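Local coordinates for protein transmembrane protease (Mus musculus, PDB 2E7V) that is a membrane-bound protease, probably a serine endopeptidase, represented here by its SEA domain, a module lying outside the catalytic domain in such enzymes, at residues Asp43-Gly47 against Ser48-Ser52. Residues are numbered along the deposited sequence; the frame is centred on the assembly and turned at random.
Sequences DEFRG and SSLKS
The ring of F45 meets L50 at its edge: methyl CD1 of L50 lies near the ring plane, 3.9 Å from CE2 of F45, and the two side chains run side by side in the same direction. S48 OG approaches the same ring obliquely. The guanidinium of R46 is likewise met at its edge, in plane, by K51 O, 3.2 Å from NH1 of R46.

Just past the last turn of the helix, beyond G47, a serine ties the chain back to it, an instance of one hydroxyl joining a helix end to the turn that follows. S48 OG donates to F45 O over 2.7 Å, tilted 22° from the carbonyl plane, and accepts from L50 N at 3.1 Å, which makes an ST turn. With chi1 at 76°, OG is tucked over the backbone, where it can serve both partners; S48 N adds a weak bond to F45 O. An alanine here would lose the hydroxyl and is likely to leave L50 N without its acceptor and F45 O with little more than the weak backbone bond.

S48 O is gripped in turn from opposite faces by K51: the backbone N closes a type I turn, while NZ curls back to 2.7 Å, above the carbonyl plane, its chain folding over near its end.

The turn lies in the loop between helix 28-46 and strand 54-65. F45 stacks on F54 and meets F77 edge-to-face on the sheet, while F45 and S48 touch V95 of helix 85-96, and L50 rests on M88 and R91 of that same helix.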
loop_
_atom_site.group_PDB
_atom_site.type_symbol
_atom_site.label_atom_id
_atom_site.label_comp_id
_atom_site.label_asym_id
_atom_site.label_seq_id
_atom_site.Cartn_x
_atom_site.Cartn_y
_atom_site.Cartn_z
ATOM N N ASP A 43 2.290 9.490 0.531
ATOM C CA ASP A 43 3.359 10.127 1.304
ATOM C C ASP A 43 4.739 9.527 0.975
ATOM O O ASP A 43 5.721 10.257 0.854
ATOM C CB ASP A 43 3.108 9.978 2.805
ATOM C CG ASP A 43 1.993 10.877 3.311
ATOM O OD1 ASP A 43 1.472 10.598 4.412
ATOM O OD2 ASP A 43 1.643 11.864 2.627
ATOM N N GLU A 44 4.816 8.206 0.842
ATOM C CA GLU A 44 6.097 7.571 0.535
ATOM C C GLU A 44 6.659 8.027 -0.809
ATOM O O GLU A 44 7.836 8.377 -0.913
ATOM C CB GLU A 44 5.966 6.045 0.526
ATOM C CG GLU A 44 5.722 5.423 1.887
ATOM C CD GLU A 44 6.733 5.864 2.925
ATOM O OE1 GLU A 44 7.934 5.969 2.587
ATOM O OE2 GLU A 44 6.325 6.096 4.085
ATOM N N PHE A 45 5.831 8.025 -1.846
ATOM C CA PHE A 45 6.334 8.437 -3.149
ATOM C C PHE A 45 6.647 9.921 -3.191
ATOM O O PHE A 45 7.586 10.334 -3.875
ATOM C CB PHE A 45 5.357 8.063 -4.257
ATOM C CG PHE A 45 5.308 6.588 -4.535
ATOM C CD1 PHE A 45 4.283 5.799 -4.024
ATOM C CD2 PHE A 45 6.303 5.984 -5.297
ATOM C CE1 PHE A 45 4.249 4.432 -4.270
ATOM C CE2 PHE A 45 6.278 4.615 -5.550
ATOM C CZ PHE A 45 5.245 3.836 -5.034
ATOM N N ARG A 46 5.867 10.716 -2.466
ATOM C CA ARG A 46 6.097 12.157 -2.415
ATOM C C ARG A 46 7.475 12.401 -1.811
ATOM O O ARG A 46 8.138 13.390 -2.124
ATOM C CB ARG A 46 5.023 12.849 -1.561
ATOM C CG ARG A 46 3.660 12.982 -2.233
ATOM C CD ARG A 46 3.744 13.755 -3.541
ATOM N NE ARG A 46 2.474 13.743 -4.263
ATOM C CZ ARG A 46 2.366 13.780 -5.590
ATOM N NH1 ARG A 46 3.458 13.832 -6.345
ATOM N NH2 ARG A 46 1.168 13.757 -6.163
ATOM N N GLY A 47 7.898 11.489 -0.941
ATOM C CA GLY A 47 9.205 11.605 -0.315
ATOM C C GLY A 47 10.200 10.623 -0.909
ATOM O O GLY A 47 10.972 10.006 -0.180
ATOM N N SER A 48 10.193 10.478 -2.233
ATOM C CA SER A 48 11.101 9.548 -2.904
ATOM C C SER A 48 11.662 10.139 -4.203
ATOM O O SER A 48 11.340 11.267 -4.566
ATOM C CB SER A 48 10.359 8.247 -3.228
ATOM O OG SER A 48 9.506 8.436 -4.344
ATOM N N SER A 49 12.484 9.357 -4.907
ATOM C CA SER A 49 13.089 9.793 -6.170
ATOM C C SER A 49 12.066 9.790 -7.293
ATOM O O SER A 49 12.354 10.205 -8.424
ATOM C CB SER A 49 14.250 8.872 -6.537
ATOM O OG SER A 49 15.175 8.812 -5.467
ATOM N N LEU A 50 10.867 9.316 -6.965
ATOM C CA LEU A 50 9.756 9.244 -7.911
ATOM C C LEU A 50 8.718 10.320 -7.627
ATOM O O LEU A 50 7.600 10.253 -8.131
ATOM C CB LEU A 50 9.086 7.868 -7.812
ATOM C CG LEU A 50 9.671 6.715 -8.630
ATOM C CD1 LEU A 50 9.129 5.395 -8.125
ATOM C CD2 LEU A 50 9.314 6.907 -10.102
ATOM N N LYS A 51 9.083 11.314 -6.827
ATOM C CA LYS A 51 8.150 12.380 -6.466
ATOM C C LYS A 51 7.556 13.140 -7.650
ATOM O O LYS A 51 6.397 13.546 -7.598
ATOM C CB LYS A 51 8.816 13.373 -5.505
ATOM C CG LYS A 51 9.999 14.118 -6.087
ATOM C CD LYS A 51 10.497 15.207 -5.138
ATOM C CE LYS A 51 11.814 14.842 -4.460
ATOM N NZ LYS A 51 11.663 13.759 -3.466
ATOM N N SER A 52 8.340 13.326 -8.711
ATOM C CA SER A 52 7.862 14.056 -9.885
ATOM C C SER A 52 7.076 13.181 -10.857
ATOM O O SER A 52 6.343 13.692 -11.693
ATOM C CB SER A 52 9.035 14.690 -10.635
ATOM O OG SER A 52 9.833 13.696 -11.262
#